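Local coordinates for protein branched-chain amino acid aminotransferase (Thermoproteus uzoniensis, PDB 5CE8) that is a pyridoxal-phosphate-dependent transaminase that probably passes the amino group of leucine, isoleucine and valine to 2-oxoglutarate, at residues V142-H153 and G181-E191. Sequence-based numbering, arbitrary orientation.
Sequences VRAAVVSWRRVH and GYDEAIMLNAE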
# COMPACT_ATOMS: atom_id res chain seq x y z
N VAL A 142 -24.56 16.70 13.48
CA VAL A 142 -23.21 17.22 13.59
C VAL A 142 -22.55 17.38 12.22
O VAL A 142 -23.01 16.85 11.28
CB VAL A 142 -22.36 16.26 14.40
CG1 VAL A 142 -22.80 16.19 15.89
CG2 VAL A 142 -22.31 14.92 13.77
N ARG A 143 -21.52 18.21 12.14
CA ARG A 143 -20.81 18.49 10.89
C ARG A 143 -19.55 17.69 11.07
O ARG A 143 -18.92 17.74 12.15
CB ARG A 143 -20.55 20.00 10.78
CG ARG A 143 -21.84 20.84 10.77
CD ARG A 143 -21.62 22.29 10.49
NE ARG A 143 -21.05 22.89 11.67
CZ ARG A 143 -19.74 23.10 11.93
NH1 ARG A 143 -18.77 22.81 11.06
NH2 ARG A 143 -19.42 23.59 13.10
N ALA A 144 -19.21 16.94 10.04
CA ALA A 144 -18.05 16.11 10.06
C ALA A 144 -17.02 16.42 8.97
O ALA A 144 -17.34 17.02 7.94
CB ALA A 144 -18.52 14.66 10.02
N ALA A 145 -15.75 16.15 9.27
CA ALA A 145 -14.65 16.34 8.39
C ALA A 145 -13.93 15.03 8.20
O ALA A 145 -13.65 14.30 9.15
CB ALA A 145 -13.71 17.41 8.88
N VAL A 146 -13.63 14.68 6.96
CA VAL A 146 -12.69 13.50 6.78
C VAL A 146 -11.33 14.03 7.16
O VAL A 146 -10.88 15.09 6.61
CB VAL A 146 -12.56 12.91 5.29
CG1 VAL A 146 -11.63 11.71 5.34
CG2 VAL A 146 -13.97 12.52 4.68
N VAL A 147 -10.68 13.36 8.11
CA VAL A 147 -9.37 13.77 8.57
C VAL A 147 -8.14 13.25 7.85
O VAL A 147 -8.21 12.33 6.99
CB VAL A 147 -9.22 13.55 10.08
CG1 VAL A 147 -10.21 14.33 10.79
CG2 VAL A 147 -9.35 12.08 10.51
N SER A 148 -7.00 13.91 8.13
CA SER A 148 -5.73 13.57 7.46
C SER A 148 -5.16 12.25 8.00
O SER A 148 -4.38 11.66 7.31
CB SER A 148 -4.62 14.63 7.67
OG SER A 148 -4.36 14.80 9.11
N TRP A 149 -5.46 11.91 9.27
CA TRP A 149 -5.11 10.69 9.93
C TRP A 149 -5.89 9.49 9.48
O TRP A 149 -7.07 9.49 9.50
CB TRP A 149 -5.35 10.87 11.47
CG TRP A 149 -4.43 11.92 12.04
CD1 TRP A 149 -4.77 13.19 12.29
CD2 TRP A 149 -3.06 11.78 12.39
NE1 TRP A 149 -3.70 13.85 12.75
CE2 TRP A 149 -2.62 13.01 12.74
CE3 TRP A 149 -2.15 10.77 12.29
CZ2 TRP A 149 -1.25 13.26 13.12
CZ3 TRP A 149 -0.83 10.98 12.64
CH2 TRP A 149 -0.40 12.24 13.05
N ARG A 150 -5.22 8.44 9.08
CA ARG A 150 -5.90 7.22 8.77
C ARG A 150 -6.07 6.37 10.02
O ARG A 150 -5.25 6.45 10.91
CB ARG A 150 -5.10 6.42 7.75
CG ARG A 150 -4.82 7.17 6.46
CD ARG A 150 -6.14 7.47 5.71
NE ARG A 150 -5.99 7.97 4.33
CZ ARG A 150 -6.24 9.23 3.89
NH1 ARG A 150 -6.62 10.23 4.69
NH2 ARG A 150 -6.10 9.51 2.57
N ARG A 151 -7.15 5.58 10.05
CA ARG A 151 -7.34 4.57 11.09
C ARG A 151 -6.15 3.60 11.20
O ARG A 151 -5.65 3.08 10.21
CB ARG A 151 -8.63 3.78 10.82
CG ARG A 151 -9.07 2.73 11.79
CD ARG A 151 -9.70 3.16 13.15
NE ARG A 151 -10.33 1.95 13.69
CZ ARG A 151 -10.36 1.53 14.98
NH1 ARG A 151 -9.89 2.27 15.96
NH2 ARG A 151 -10.91 0.35 15.28
N VAL A 152 -5.77 3.29 12.40
CA VAL A 152 -4.59 2.49 12.60
C VAL A 152 -4.99 1.10 11.97
O VAL A 152 -6.18 0.70 12.07
CB VAL A 152 -4.07 2.47 14.08
CG1 VAL A 152 -5.01 1.96 15.07
CG2 VAL A 152 -2.84 1.63 14.20
N HIS A 153 -4.05 0.42 11.34
CA HIS A 153 -4.29 -0.74 10.50
C HIS A 153 -4.12 -2.06 11.29
O HIS A 153 -3.30 -2.14 12.21
CB HIS A 153 -3.33 -0.69 9.32
CG HIS A 153 -3.72 -1.63 8.19
ND1 HIS A 153 -3.12 -2.85 8.01
CD2 HIS A 153 -4.66 -1.52 7.22
CE1 HIS A 153 -3.69 -3.47 7.00
NE2 HIS A 153 -4.61 -2.66 6.48
N GLY A 181 -13.38 23.55 14.55
CA GLY A 181 -14.83 23.74 14.87
C GLY A 181 -15.89 22.80 14.22
O GLY A 181 -17.08 23.05 14.36
N TYR A 182 -15.49 21.75 13.49
CA TYR A 182 -16.39 20.58 13.23
C TYR A 182 -16.66 19.83 14.50
O TYR A 182 -15.83 19.89 15.48
CB TYR A 182 -15.73 19.55 12.27
CG TYR A 182 -15.36 20.17 10.95
CD1 TYR A 182 -16.31 20.36 9.94
CD2 TYR A 182 -14.05 20.62 10.71
CE1 TYR A 182 -15.99 20.98 8.74
CE2 TYR A 182 -13.73 21.23 9.51
CZ TYR A 182 -14.70 21.43 8.55
OH TYR A 182 -14.37 22.00 7.36
N ASP A 183 -17.73 19.05 14.50
CA ASP A 183 -18.08 18.35 15.73
C ASP A 183 -17.37 17.00 15.82
O ASP A 183 -17.06 16.56 16.89
CB ASP A 183 -19.58 18.16 15.83
CG ASP A 183 -20.35 19.41 15.58
OD1 ASP A 183 -20.20 20.32 16.41
OD2 ASP A 183 -21.07 19.54 14.54
N GLU A 184 -17.06 16.36 14.68
CA GLU A 184 -16.48 15.02 14.74
C GLU A 184 -15.69 14.72 13.45
O GLU A 184 -15.88 15.37 12.36
CB GLU A 184 -17.58 13.90 14.94
CG GLU A 184 -17.09 12.44 15.21
CD GLU A 184 -16.08 12.39 16.38
OE1 GLU A 184 -16.58 12.25 17.50
OE2 GLU A 184 -14.83 12.69 16.19
N ALA A 185 -14.83 13.71 13.63
CA ALA A 185 -13.96 13.17 12.58
C ALA A 185 -14.53 12.03 11.87
O ALA A 185 -15.19 11.26 12.47
CB ALA A 185 -12.64 12.74 13.13
N ILE A 186 -14.19 11.89 10.59
CA ILE A 186 -14.36 10.60 9.89
C ILE A 186 -12.98 10.17 9.49
O ILE A 186 -12.27 10.93 8.93
CB ILE A 186 -15.31 10.68 8.62
CG1 ILE A 186 -16.79 10.61 9.06
CG2 ILE A 186 -15.18 9.45 7.71
CD1 ILE A 186 -17.65 11.43 8.23
N MET A 187 -12.68 8.86 9.62
CA MET A 187 -11.39 8.37 9.31
C MET A 187 -11.51 7.31 8.22
O MET A 187 -12.39 6.39 8.31
CB MET A 187 -10.77 7.66 10.56
CG MET A 187 -10.10 8.63 11.53
SD MET A 187 -9.08 7.78 12.79
CE MET A 187 -10.45 7.42 13.71
N LEU A 188 -10.68 7.48 7.21
CA LEU A 188 -10.45 6.48 6.16
C LEU A 188 -9.50 5.41 6.70
O LEU A 188 -8.63 5.71 7.50
CB LEU A 188 -9.86 7.11 4.97
CG LEU A 188 -10.63 8.23 4.31
CD1 LEU A 188 -10.12 8.62 2.92
CD2 LEU A 188 -12.11 7.83 4.20
N ASN A 189 -9.66 4.16 6.27
CA ASN A 189 -8.64 3.13 6.52
C ASN A 189 -7.38 3.24 5.54
O ASN A 189 -7.33 4.16 4.70
CB ASN A 189 -9.26 1.74 6.55
CG ASN A 189 -9.70 1.23 5.17
OD1 ASN A 189 -9.66 1.98 4.15
ND2 ASN A 189 -10.33 0.06 5.18
N ALA A 190 -6.39 2.34 5.65
CA ALA A 190 -5.13 2.51 4.87
C ALA A 190 -5.44 2.37 3.37
O ALA A 190 -4.73 2.84 2.54
CB ALA A 190 -4.15 1.47 5.20
N GLU A 191 -6.50 1.68 3.06
CA GLU A 191 -6.89 1.34 1.69
C GLU A 191 -7.82 2.44 1.16
O GLU A 191 -8.30 2.35 0.02
CB GLU A 191 -7.58 -0.03 1.64
CG GLU A 191 -6.66 -1.24 2.03
CD GLU A 191 -6.59 -1.57 3.52
OE1 GLU A 191 -7.25 -0.87 4.32
OE2 GLU A 191 -5.83 -2.58 3.92
O HOH W 1 -8.72 9.47 7.17
O HOH W 2 -6.30 1.29 8.16
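Between V147 and L188 the direct pairing of the two parallel chains is interrupted, and one water fills the break: it accepts from L188 N at 2.8 Å and donates to the carbonyls of V147 and W149. Before the break, the bonds A145 N to E184 O, I186 N to A145 O and V147 N to I186 O establish parallel register, the axes inclined by 33°; a further direct backbone bond, R151 N to L188 O (3.0 Å), follows it. With helix 167-179 as the connection, this is a beta-alpha-beta crossover. On the sheet face that carries V146, A144 CB touches I186 CD1; V146 CG1 also meets L188 CG at 3.8 Å. On the other face, the methyl of A145 sits over the Y182 ring in a CH-pi contact, CB 3.7 Å from the centroid and 12° off the normal. Where the strands begin, D183 OD2 turns its anti lone pair to R143 N (2.8 Å, 166°) and also pairs with K138. R143, bent at chi3, brings NH2 within 2.7 Å of G181 O, which lies somewhat out of the guanidinium plane. At the far end H153 NE2 donates to E191 OE2 at 2.8 Å, on the syn side but out of the carboxylate plane, with the ring tilted too. Beside the water, L188 CD1 sits over the centre of one face of the R150 guanidinium, which reaches S148 O of the second subunit. R151 sends its end away from L188 toward the cofactor, with NE on G218 O; water-mediated and direct backbone bonds around the break thus fix the main chain from which this pocket residue reaches pyridoxal phosphate.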